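Local coordinates for cytosolic IMP-GMP specific 5'-nucleotidase (Legionella pneumophila subsp. pneumophila, PDB 4OHF), which probably hydrolyses the 5'-phosphate of nucleoside monophosphates such as IMP and GMP, as a magnesium-dependent cytosolic enzyme of the HAD superfamily, at residues Val140-Lys143 against Lys149-Ser152; Lys179-Tyr184 against Leu220-Ser225; Glu190-Leu195 against Ser225-Lys230. One frame throughout, in Å; residues are numbered along the deposited sequence.

Interaction 1 of 3, residues Val140-Lys143 against Lys149-Ser152; sequences VDLK and KMPS
The ammonium group of Lys143 joins the end of a helix to the loop that follows by gripping two successive backbone carbonyls. Its NZ donates to Pro151 O at 2.7 Å and to Met150 O at 2.8 Å, and a weak third bond goes to Pro147 O in the intervening loop. Neither of the two close acceptors is met on a lone pair: the nitrogen stands above the Pro151 carbonyl plane, 55° out of it, and less steeply above that of Met150. The lysine side chain reaches them by one bend at chi2 (71°) and then runs extended, with its methylenes lying over the loop; CD passes 3.9 Å from Met150 CB.

Beside these bonds, Met150 turns toward the helix. Its thioether sulfur SD lies against Leu142 CD1 at 3.3 Å, the two side chains crossing at about a right angle. A first torsion of -60° followed by an extended second one brings the sulfur to the leucine. Tyr54 and Pro55 also pack on Met150, while Phe61 touches Leu142.

One lysine thus pins the chain just before Ser152, the N-cap of the next helix, whose OG accepts from Ala155 N. The loop joining helices 129-143 and 153-170 is closed by a C-terminal helix side chain bonded to loop carbonyls, with an apolar pair alongside and an N-cap serine following.

Interaction 2 of 3, residues Lys179-Tyr184 against Leu220-Ser225; sequences KNLKKY and LDYALS
Leu181, the first residue of the short helix 181-184, lays its side chain on the ring of Tyr222 and so joins that helix to helix 213-224 at the surface of the HAD-like domain. Its CB sits over the middle of one face, 3.8 Å from the ring centroid and only 12° off the ring normal, which makes this a textbook CH-pi contact. With CG anti to the carbonyl carbon (chi1 -65°), the rest of the leucine runs back along the ring toward the root of the tyrosine, and CD1 rests 3.9 Å from Tyr222 CG. The two side chains therefore run antiparallel, leucine tip near tyrosine base. Leu218 and Leu219 of helix 213-224 also touch Leu181, whose side chain is about 8 Å from that of the magnesium ligand Asp25.

Lys182 meets the far end of the same ring: the phenolic OH lies 3.2 Å from its CA and 3.3 Å from its CB, while its amine points off from the ring. Lys182 N is near the hydroxyl too, but at a poor angle, and no hydrogen bond forms.

Tyr222 has a second partner in Arg187, which makes a cation-pi contact with it and donates from NH2 to its backbone oxygen. Across the two segments the contact is a CH-pi and van der Waals one, which constrains direction less than a hydrogen bond would; even the polar hydroxyl meets carbon atoms of Lys182.

Interaction 3 of 3, residues Glu190-Leu195 against Ser225-Lys230; sequences EVVEGL and SPFLDK
Val192 fits its two methyls against two consecutive residues of the loop that runs from helix 213-224 to strand 240-243, packing helix 189-200 on it. CG1 meets Leu228 CD1 at 3.5 Å and also lies 3.6 Å from Phe227 O; CG2 approaches Phe227 CD2 at 3.9 Å. This division of labour follows from chi1 of 166°, which sets CG1 anti to the backbone N and puts CG2 beside that N, anti to the carbonyl carbon. The valine meets the phenylalanine near its base, obliquely to the ring, whose far end turns from the helix. Pro226 CB lies over one face of that ring, 4.2 Å above its plane.

In the next shell, Leu228 N donates to Ser225 O at 2.7 Å, a backbone bond within the turn that carries both apolar side chains. Just past them, Asp229 forms a salt bridge with Lys196, one turn on from Val192, and its own N binds Glu232. Helix 189-200 is backed by Leu28, which touches Val191 and Leu195, while Ile366 of the second subunit packs on Glu190 and Glu193.

No hydrogen bond crosses between the two segments. Val192 meets methyl, ring and carbonyl atoms by van der Waals contact, and the charged tie from helix to loop is displaced to the margin.

Interactions 2 and 3 are neighbours, their centres about 14 Å apart, and share Ser225: interaction 2 uses helix 213-224, interaction 3 the loop leaving it, and Leu224 O touches Val192 CG2 where they meet. Each pairs segments on either side, in sequence, of strand 204-208, which lies between helices 189-200 and 213-224. Interaction 1 stands apart, its centre about 39 Å from that of interaction 2 and 49 Å from that of interaction 3. Interactions 1 and 2 are surface contacts, whereas interaction 3 is partly buried. Chemistry follows sequence separation more than burial here: the local loop closure of residues 140-152 uses a lysine on backbone carbonyls, while the two joins between sequence-distant elements are apolar or aromatic.

Interaction 1 of 3, residues Val140-Lys143 against Lys149-Ser152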
ATOM      1  N   VAL B 140     -24.465  18.824  -4.647  1.00 63.17           N
ATOM      2  CA  VAL B 140     -23.417  19.815  -4.438  1.00 63.86           C
ATOM      3  C   VAL B 140     -23.918  21.201  -4.847  1.00 65.98           C
ATOM      4  O   VAL B 140     -23.519  22.208  -4.260  1.00 67.58           O
ATOM      5  CB  VAL B 140     -22.117  19.476  -5.217  1.00 62.95           C
ATOM      6  CG1 VAL B 140     -21.670  18.047  -4.912  1.00 60.33           C
ATOM      7  CG2 VAL B 140     -22.326  19.669  -6.676  1.00 61.46           C
ATOM      8  N   ASP B 141     -24.796  21.258  -5.845  1.00 66.55           N
ATOM      9  CA  ASP B 141     -25.356  22.534  -6.277  1.00 67.50           C
ATOM     10  C   ASP B 141     -26.097  23.209  -5.130  1.00 69.53           C
ATOM     11  O   ASP B 141     -26.090  24.438  -5.004  1.00 69.25           O
ATOM     12  CB  ASP B 141     -26.343  22.328  -7.417  1.00 67.86           C
ATOM     13  CG  ASP B 141     -25.671  22.296  -8.763  1.00 69.15           C
ATOM     14  OD1 ASP B 141     -26.392  22.284  -9.789  1.00 68.64           O
ATOM     15  OD2 ASP B 141     -24.422  22.284  -8.792  1.00 69.33           O
ATOM     16  N   LEU B 142     -26.746  22.383  -4.312  1.00 71.35           N
ATOM     17  CA  LEU B 142     -27.527  22.826  -3.160  1.00 72.56           C
ATOM     18  C   LEU B 142     -26.595  23.121  -1.985  1.00 73.13           C
ATOM     19  O   LEU B 142     -26.814  24.068  -1.227  1.00 74.30           O
ATOM     20  CB  LEU B 142     -28.536  21.729  -2.783  1.00 72.94           C
ATOM     21  CG  LEU B 142     -29.829  22.065  -2.034  1.00 71.77           C
ATOM     22  CD1 LEU B 142     -29.523  22.336  -0.587  1.00 72.18           C
ATOM     23  CD2 LEU B 142     -30.519  23.252  -2.701  1.00 71.73           C
ATOM     24  N   LYS B 143     -25.557  22.301  -1.845  1.00 73.30           N
ATOM     25  CA  LYS B 143     -24.568  22.467  -0.784  1.00 74.57           C
ATOM     26  C   LYS B 143     -23.854  23.809  -0.927  1.00 75.45           C
ATOM     27  O   LYS B 143     -23.402  24.384   0.060  1.00 75.92           O
ATOM     28  CB  LYS B 143     -23.549  21.321  -0.836  1.00 74.10           C
ATOM     29  CG  LYS B 143     -22.199  21.610  -0.180  1.00 73.62           C
ATOM     30  CD  LYS B 143     -22.272  21.689   1.335  1.00 71.75           C
ATOM     31  CE  LYS B 143     -20.893  21.972   1.907  1.00 71.28           C
ATOM     32  NZ  LYS B 143     -20.872  21.932   3.386  1.00 69.60           N
ATOM     33  N   LYS B 149     -26.042  23.857   5.832  1.00 88.10           N
ATOM     34  CA  LYS B 149     -27.192  22.976   5.938  1.00 87.58           C
ATOM     35  C   LYS B 149     -26.876  21.575   5.419  1.00 86.88           C
ATOM     36  O   LYS B 149     -27.659  20.645   5.632  1.00 87.23           O
ATOM     37  CB  LYS B 149     -28.377  23.565   5.162  1.00 87.69           C
ATOM     38  CG  LYS B 149     -28.875  24.913   5.693  1.00 88.24           C
ATOM     39  CD  LYS B 149     -29.396  24.814   7.128  1.00 88.40           C
ATOM     40  CE  LYS B 149     -30.193  26.058   7.534  1.00 88.74           C
ATOM     41  NZ  LYS B 149     -29.393  27.319   7.558  1.00 88.15           N
ATOM     42  N   MET B 150     -25.732  21.420   4.749  1.00 85.20           N
ATOM     43  CA  MET B 150     -25.341  20.119   4.199  1.00 83.31           C
ATOM     44  C   MET B 150     -23.899  19.739   4.497  1.00 81.55           C
ATOM     45  O   MET B 150     -23.041  20.608   4.651  1.00 82.03           O
ATOM     46  CB  MET B 150     -25.547  20.102   2.687  1.00 82.85           C
ATOM     47  CG  MET B 150     -26.975  20.342   2.255  1.00 83.71           C
ATOM     48  SD  MET B 150     -27.109  20.395   0.466  1.00 83.53           S
ATOM     49  CE  MET B 150     -27.120  18.638   0.095  1.00 85.27           C
ATOM     50  N   PRO B 151     -23.614  18.427   4.575  1.00 80.07           N
ATOM     51  CA  PRO B 151     -22.265  17.916   4.853  1.00 79.01           C
ATOM     52  C   PRO B 151     -21.229  18.404   3.836  1.00 78.20           C
ATOM     53  O   PRO B 151     -21.500  19.297   3.027  1.00 78.33           O
ATOM     54  CB  PRO B 151     -22.453  16.399   4.794  1.00 78.41           C
ATOM     55  CG  PRO B 151     -23.858  16.219   5.269  1.00 78.87           C
ATOM     56  CD  PRO B 151     -24.592  17.323   4.543  1.00 79.12           C
ATOM     57  N   SER B 152     -20.036  17.821   3.885  1.00 77.08           N
ATOM     58  CA  SER B 152     -18.978  18.192   2.946  1.00 75.83           C
ATOM     59  C   SER B 152     -19.138  17.360   1.675  1.00 74.80           C
ATOM     60  O   SER B 152     -19.770  16.292   1.689  1.00 74.20           O
ATOM     61  CB  SER B 152     -17.598  17.926   3.551  1.00 74.71           C
ATOM     62  OG  SER B 152     -17.392  16.535   3.749  1.00 74.04           O
TER

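Interaction 2 of 3, residues Lys179-Tyr184 against Leu220-Ser225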
ATOM      1  N   LYS B 179     -43.809  -5.552  -8.368  1.00 58.14           N
ATOM      2  CA  LYS B 179     -45.187  -5.103  -8.484  1.00 57.86           C
ATOM      3  C   LYS B 179     -45.431  -4.329  -9.770  1.00 57.51           C
ATOM      4  O   LYS B 179     -46.538  -3.847 -10.009  1.00 57.44           O
ATOM      5  CB  LYS B 179     -45.553  -4.201  -7.311  1.00 59.94           C
ATOM      6  CG  LYS B 179     -44.959  -2.798  -7.410  1.00 63.82           C
ATOM      7  CD  LYS B 179     -45.794  -1.748  -6.663  1.00 64.88           C
ATOM      8  CE  LYS B 179     -47.154  -1.555  -7.319  1.00 66.23           C
ATOM      9  NZ  LYS B 179     -47.930  -0.474  -6.666  1.00 68.24           N
ATOM     10  N   ASN B 180     -44.405  -4.199 -10.600  1.00 56.47           N
ATOM     11  CA  ASN B 180     -44.547  -3.442 -11.838  1.00 54.15           C
ATOM     12  C   ASN B 180     -43.705  -3.978 -12.980  1.00 51.96           C
ATOM     13  O   ASN B 180     -43.252  -3.220 -13.833  1.00 49.99           O
ATOM     14  CB  ASN B 180     -44.173  -1.991 -11.581  1.00 55.59           C
ATOM     15  CG  ASN B 180     -45.282  -1.052 -11.923  1.00 57.43           C
ATOM     16  OD1 ASN B 180     -45.818  -1.087 -13.042  1.00 59.10           O
ATOM     17  ND2 ASN B 180     -45.651  -0.201 -10.968  1.00 56.70           N
ATOM     18  N   LEU B 181     -43.521  -5.289 -12.997  1.00 51.08           N
ATOM     19  CA  LEU B 181     -42.704  -5.945 -13.999  1.00 50.67           C
ATOM     20  C   LEU B 181     -42.827  -5.442 -15.432  1.00 50.91           C
ATOM     21  O   LEU B 181     -41.806  -5.184 -16.082  1.00 50.15           O
ATOM     22  CB  LEU B 181     -42.940  -7.458 -13.945  1.00 48.31           C
ATOM     23  CG  LEU B 181     -42.475  -8.074 -12.625  1.00 46.26           C
ATOM     24  CD1 LEU B 181     -42.852  -9.539 -12.561  1.00 43.51           C
ATOM     25  CD2 LEU B 181     -40.971  -7.891 -12.490  1.00 45.04           C
ATOM     26  N   LYS B 182     -44.042  -5.270 -15.938  1.00 51.16           N
ATOM     27  CA  LYS B 182     -44.139  -4.821 -17.320  1.00 53.00           C
ATOM     28  C   LYS B 182     -43.668  -3.399 -17.585  1.00 51.17           C
ATOM     29  O   LYS B 182     -43.526  -2.996 -18.732  1.00 51.33           O
ATOM     30  CB  LYS B 182     -45.544  -5.014 -17.877  1.00 55.10           C
ATOM     31  CG  LYS B 182     -46.628  -4.151 -17.292  1.00 59.64           C
ATOM     32  CD  LYS B 182     -47.845  -4.177 -18.224  1.00 64.21           C
ATOM     33  CE  LYS B 182     -48.013  -5.556 -18.903  1.00 66.56           C
ATOM     34  NZ  LYS B 182     -49.120  -5.600 -19.908  1.00 67.90           N
ATOM     35  N   LYS B 183     -43.417  -2.643 -16.530  1.00 50.48           N
ATOM     36  CA  LYS B 183     -42.919  -1.290 -16.698  1.00 49.43           C
ATOM     37  C   LYS B 183     -41.388  -1.292 -16.586  1.00 47.94           C
ATOM     38  O   LYS B 183     -40.726  -0.378 -17.064  1.00 45.16           O
ATOM     39  CB  LYS B 183     -43.500  -0.374 -15.621  1.00 53.02           C
ATOM     40  CG  LYS B 183     -42.899   1.027 -15.614  1.00 53.91           C
ATOM     41  CD  LYS B 183     -43.217   1.779 -14.338  1.00 55.59           C
ATOM     42  CE  LYS B 183     -42.586   3.170 -14.372  1.00 57.07           C
ATOM     43  NZ  LYS B 183     -42.862   3.915 -13.109  1.00 60.65           N
ATOM     44  N   TYR B 184     -40.833  -2.328 -15.962  1.00 47.24           N
ATOM     45  CA  TYR B 184     -39.390  -2.390 -15.765  1.00 47.55           C
ATOM     46  C   TYR B 184     -38.606  -3.390 -16.597  1.00 47.24           C
ATOM     47  O   TYR B 184     -37.543  -3.048 -17.110  1.00 47.47           O
ATOM     48  CB  TYR B 184     -39.081  -2.584 -14.282  1.00 46.64           C
ATOM     49  CG  TYR B 184     -39.398  -1.348 -13.480  1.00 46.56           C
ATOM     50  CD1 TYR B 184     -38.618  -0.190 -13.608  1.00 46.55           C
ATOM     51  CD2 TYR B 184     -40.499  -1.312 -12.631  1.00 46.42           C
ATOM     52  CE1 TYR B 184     -38.927   0.971 -12.911  1.00 45.32           C
ATOM     53  CE2 TYR B 184     -40.823  -0.155 -11.927  1.00 47.09           C
ATOM     54  CZ  TYR B 184     -40.031   0.984 -12.070  1.00 48.32           C
ATOM     55  OH  TYR B 184     -40.341   2.134 -11.370  1.00 48.02           O
ATOM     56  N   LEU B 220     -37.169 -14.748 -13.825  1.00 51.77           N
ATOM     57  CA  LEU B 220     -36.799 -15.658 -14.899  1.00 52.26           C
ATOM     58  C   LEU B 220     -38.044 -16.220 -15.549  1.00 53.36           C
ATOM     59  O   LEU B 220     -38.124 -16.327 -16.772  1.00 54.25           O
ATOM     60  CB  LEU B 220     -35.922 -16.794 -14.373  1.00 51.95           C
ATOM     61  CG  LEU B 220     -34.469 -16.410 -14.073  1.00 51.56           C
ATOM     62  CD1 LEU B 220     -33.738 -17.575 -13.432  1.00 51.51           C
ATOM     63  CD2 LEU B 220     -33.785 -16.001 -15.355  1.00 49.90           C
ATOM     64  N   ASP B 221     -39.015 -16.575 -14.721  1.00 54.36           N
ATOM     65  CA  ASP B 221     -40.288 -17.105 -15.189  1.00 53.65           C
ATOM     66  C   ASP B 221     -40.990 -16.040 -16.028  1.00 51.77           C
ATOM     67  O   ASP B 221     -41.337 -16.287 -17.172  1.00 52.04           O
ATOM     68  CB  ASP B 221     -41.151 -17.468 -13.984  1.00 58.07           C
ATOM     69  CG  ASP B 221     -42.345 -18.331 -14.345  1.00 60.23           C
ATOM     70  OD1 ASP B 221     -43.113 -18.671 -13.426  1.00 61.12           O
ATOM     71  OD2 ASP B 221     -42.518 -18.675 -15.530  1.00 62.93           O
ATOM     72  N   TYR B 222     -41.180 -14.851 -15.457  1.00 50.17           N
ATOM     73  CA  TYR B 222     -41.842 -13.756 -16.157  1.00 49.67           C
ATOM     74  C   TYR B 222     -41.232 -13.431 -17.525  1.00 50.60           C
ATOM     75  O   TYR B 222     -41.961 -13.207 -18.499  1.00 52.28           O
ATOM     76  CB  TYR B 222     -41.830 -12.483 -15.290  1.00 48.01           C
ATOM     77  CG  TYR B 222     -42.400 -11.256 -15.982  1.00 47.66           C
ATOM     78  CD1 TYR B 222     -43.778 -11.018 -16.016  1.00 47.19           C
ATOM     79  CD2 TYR B 222     -41.567 -10.359 -16.639  1.00 46.81           C
ATOM     80  CE1 TYR B 222     -44.308  -9.912 -16.694  1.00 47.00           C
ATOM     81  CE2 TYR B 222     -42.081  -9.256 -17.315  1.00 47.92           C
ATOM     82  CZ  TYR B 222     -43.455  -9.036 -17.343  1.00 49.90           C
ATOM     83  OH  TYR B 222     -43.964  -7.948 -18.031  1.00 49.26           O
ATOM     84  N   ALA B 223     -39.905 -13.414 -17.608  1.00 50.22           N
ATOM     85  CA  ALA B 223     -39.234 -13.050 -18.853  1.00 50.92           C
ATOM     86  C   ALA B 223     -38.834 -14.148 -19.840  1.00 50.34           C
ATOM     87  O   ALA B 223     -38.517 -13.848 -20.989  1.00 51.10           O
ATOM     88  CB  ALA B 223     -38.017 -12.187 -18.534  1.00 48.81           C
ATOM     89  N   LEU B 224     -38.847 -15.407 -19.424  1.00 49.73           N
ATOM     90  CA  LEU B 224     -38.457 -16.472 -20.342  1.00 49.84           C
ATOM     91  C   LEU B 224     -39.587 -17.429 -20.729  1.00 51.52           C
ATOM     92  O   LEU B 224     -39.745 -17.792 -21.896  1.00 52.32           O
ATOM     93  CB  LEU B 224     -37.296 -17.273 -19.749  1.00 47.26           C
ATOM     94  CG  LEU B 224     -36.059 -16.472 -19.349  1.00 46.79           C
ATOM     95  CD1 LEU B 224     -35.041 -17.389 -18.737  1.00 44.40           C
ATOM     96  CD2 LEU B 224     -35.481 -15.768 -20.563  1.00 45.71           C
ATOM     97  N   SER B 225     -40.369 -17.845 -19.744  1.00 52.53           N
ATOM     98  CA  SER B 225     -41.458 -18.781 -19.980  1.00 53.73           C
ATOM     99  C   SER B 225     -42.316 -18.454 -21.194  1.00 54.69           C
ATOM    100  O   SER B 225     -42.564 -19.318 -22.036  1.00 55.46           O
ATOM    101  CB  SER B 225     -42.338 -18.880 -18.729  1.00 53.57           C
ATOM    102  OG  SER B 225     -41.635 -19.500 -17.660  1.00 52.20           O
TER

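Interaction 3 of 3, residues Glu190-Leu195 against Ser225-Lys230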
ATOM      1  N   GLU B 190     -35.967 -13.551 -28.870  1.00 53.30           N
ATOM      2  CA  GLU B 190     -34.632 -13.922 -29.314  1.00 54.20           C
ATOM      3  C   GLU B 190     -33.736 -14.523 -28.221  1.00 53.29           C
ATOM      4  O   GLU B 190     -33.000 -15.477 -28.476  1.00 53.07           O
ATOM      5  CB  GLU B 190     -33.939 -12.711 -29.947  1.00 56.80           C
ATOM      6  CG  GLU B 190     -34.569 -12.190 -31.254  1.00 59.40           C
ATOM      7  CD  GLU B 190     -36.020 -11.690 -31.099  1.00 62.97           C
ATOM      8  OE1 GLU B 190     -36.314 -10.885 -30.184  1.00 61.17           O
ATOM      9  OE2 GLU B 190     -36.875 -12.099 -31.914  1.00 65.23           O
ATOM     10  N   VAL B 191     -33.790 -13.975 -27.009  1.00 51.16           N
ATOM     11  CA  VAL B 191     -32.960 -14.480 -25.919  1.00 49.46           C
ATOM     12  C   VAL B 191     -33.192 -15.967 -25.717  1.00 49.33           C
ATOM     13  O   VAL B 191     -32.242 -16.742 -25.669  1.00 48.56           O
ATOM     14  CB  VAL B 191     -33.241 -13.746 -24.575  1.00 49.13           C
ATOM     15  CG1 VAL B 191     -32.551 -14.469 -23.433  1.00 46.28           C
ATOM     16  CG2 VAL B 191     -32.747 -12.318 -24.644  1.00 45.45           C
ATOM     17  N   VAL B 192     -34.459 -16.357 -25.597  1.00 49.33           N
ATOM     18  CA  VAL B 192     -34.806 -17.758 -25.402  1.00 48.85           C
ATOM     19  C   VAL B 192     -34.368 -18.609 -26.589  1.00 49.05           C
ATOM     20  O   VAL B 192     -33.763 -19.670 -26.411  1.00 48.17           O
ATOM     21  CB  VAL B 192     -36.322 -17.924 -25.151  1.00 48.26           C
ATOM     22  CG1 VAL B 192     -36.732 -19.379 -25.288  1.00 47.72           C
ATOM     23  CG2 VAL B 192     -36.653 -17.447 -23.743  1.00 48.33           C
ATOM     24  N   GLU B 193     -34.661 -18.153 -27.799  1.00 48.90           N
ATOM     25  CA  GLU B 193     -34.248 -18.909 -28.973  1.00 51.01           C
ATOM     26  C   GLU B 193     -32.732 -19.059 -28.948  1.00 49.61           C
ATOM     27  O   GLU B 193     -32.192 -20.135 -29.233  1.00 50.12           O
ATOM     28  CB  GLU B 193     -34.669 -18.206 -30.268  1.00 54.02           C
ATOM     29  CG  GLU B 193     -36.172 -18.010 -30.448  1.00 62.06           C
ATOM     30  CD  GLU B 193     -37.005 -19.210 -29.967  1.00 68.14           C
ATOM     31  OE1 GLU B 193     -36.644 -20.374 -30.292  1.00 69.73           O
ATOM     32  OE2 GLU B 193     -38.028 -18.982 -29.265  1.00 69.11           O
ATOM     33  N   GLY B 194     -32.052 -17.973 -28.592  1.00 47.81           N
ATOM     34  CA  GLY B 194     -30.603 -17.970 -28.532  1.00 45.91           C
ATOM     35  C   GLY B 194     -30.031 -18.989 -27.576  1.00 46.04           C
ATOM     36  O   GLY B 194     -29.097 -19.717 -27.914  1.00 45.51           O
ATOM     37  N   LEU B 195     -30.578 -19.039 -26.369  1.00 46.03           N
ATOM     38  CA  LEU B 195     -30.113 -20.001 -25.399  1.00 47.97           C
ATOM     39  C   LEU B 195     -30.311 -21.402 -25.965  1.00 48.90           C
ATOM     40  O   LEU B 195     -29.387 -22.221 -25.963  1.00 48.93           O
ATOM     41  CB  LEU B 195     -30.878 -19.836 -24.088  1.00 49.33           C
ATOM     42  CG  LEU B 195     -30.527 -18.539 -23.358  1.00 49.24           C
ATOM     43  CD1 LEU B 195     -31.442 -18.336 -22.168  1.00 48.88           C
ATOM     44  CD2 LEU B 195     -29.080 -18.596 -22.921  1.00 48.75           C
ATOM     45  N   SER B 225     -40.369 -17.845 -19.744  1.00 52.53           N
ATOM     46  CA  SER B 225     -41.458 -18.781 -19.980  1.00 53.73           C
ATOM     47  C   SER B 225     -42.316 -18.454 -21.194  1.00 54.69           C
ATOM     48  O   SER B 225     -42.564 -19.318 -22.036  1.00 55.46           O
ATOM     49  CB  SER B 225     -42.338 -18.880 -18.729  1.00 53.57           C
ATOM     50  OG  SER B 225     -41.635 -19.500 -17.660  1.00 52.20           O
ATOM     51  N   PRO B 226     -42.769 -17.197 -21.318  1.00 55.50           N
ATOM     52  CA  PRO B 226     -43.604 -16.820 -22.461  1.00 56.36           C
ATOM     53  C   PRO B 226     -43.135 -17.330 -23.829  1.00 56.39           C
ATOM     54  O   PRO B 226     -43.921 -17.372 -24.764  1.00 56.78           O
ATOM     55  CB  PRO B 226     -43.620 -15.293 -22.381  1.00 55.79           C
ATOM     56  CG  PRO B 226     -43.561 -15.047 -20.933  1.00 55.35           C
ATOM     57  CD  PRO B 226     -42.494 -16.023 -20.473  1.00 55.29           C
ATOM     58  N   PHE B 227     -41.874 -17.732 -23.944  1.00 58.11           N
ATOM     59  CA  PHE B 227     -41.338 -18.196 -25.229  1.00 59.45           C
ATOM     60  C   PHE B 227     -40.889 -19.652 -25.229  1.00 60.43           C
ATOM     61  O   PHE B 227     -40.128 -20.078 -26.103  1.00 60.04           O
ATOM     62  CB  PHE B 227     -40.152 -17.322 -25.641  1.00 58.57           C
ATOM     63  CG  PHE B 227     -40.388 -15.863 -25.449  1.00 58.13           C
ATOM     64  CD1 PHE B 227     -41.250 -15.170 -26.285  1.00 56.65           C
ATOM     65  CD2 PHE B 227     -39.758 -15.181 -24.410  1.00 58.32           C
ATOM     66  CE1 PHE B 227     -41.484 -13.815 -26.095  1.00 58.24           C
ATOM     67  CE2 PHE B 227     -39.984 -13.825 -24.211  1.00 58.66           C
ATOM     68  CZ  PHE B 227     -40.851 -13.140 -25.057  1.00 58.61           C
ATOM     69  N   LEU B 228     -41.343 -20.410 -24.243  1.00 62.96           N
ATOM     70  CA  LEU B 228     -40.992 -21.822 -24.147  1.00 66.20           C
ATOM     71  C   LEU B 228     -42.148 -22.661 -24.691  1.00 68.87           C
ATOM     72  O   LEU B 228     -43.311 -22.292 -24.538  1.00 69.40           O
ATOM     73  CB  LEU B 228     -40.716 -22.189 -22.686  1.00 65.68           C
ATOM     74  CG  LEU B 228     -39.312 -22.067 -22.068  1.00 65.82           C
ATOM     75  CD1 LEU B 228     -38.524 -20.925 -22.677  1.00 65.99           C
ATOM     76  CD2 LEU B 228     -39.470 -21.893 -20.566  1.00 64.04           C
ATOM     77  N   ASP B 229     -41.835 -23.778 -25.337  1.00 72.14           N
ATOM     78  CA  ASP B 229     -42.878 -24.644 -25.880  1.00 74.63           C
ATOM     79  C   ASP B 229     -43.744 -25.191 -24.754  1.00 75.63           C
ATOM     80  O   ASP B 229     -43.293 -25.294 -23.610  1.00 75.76           O
ATOM     81  CB  ASP B 229     -42.260 -25.804 -26.660  1.00 77.20           C
ATOM     82  CG  ASP B 229     -41.624 -25.356 -27.959  1.00 79.16           C
ATOM     83  OD1 ASP B 229     -42.354 -24.806 -28.812  1.00 79.79           O
ATOM     84  OD2 ASP B 229     -40.400 -25.552 -28.129  1.00 81.23           O
ATOM     85  N   LYS B 230     -44.988 -25.533 -25.077  1.00 76.72           N
ATOM     86  CA  LYS B 230     -45.911 -26.074 -24.080  1.00 77.73           C
ATOM     87  C   LYS B 230     -45.239 -27.247 -23.358  1.00 76.48           C
ATOM     88  O   LYS B 230     -44.784 -28.198 -23.997  1.00 75.70           O
ATOM     89  CB  LYS B 230     -47.203 -26.548 -24.758  1.00 80.42           C
ATOM     90  CG  LYS B 230     -48.425 -26.580 -23.840  1.00 82.69           C
ATOM     91  CD  LYS B 230     -48.782 -25.169 -23.355  1.00 85.38           C
ATOM     92  CE  LYS B 230     -49.970 -25.166 -22.386  1.00 86.28           C
ATOM     93  NZ  LYS B 230     -51.233 -25.655 -23.012  1.00 86.39           N
TER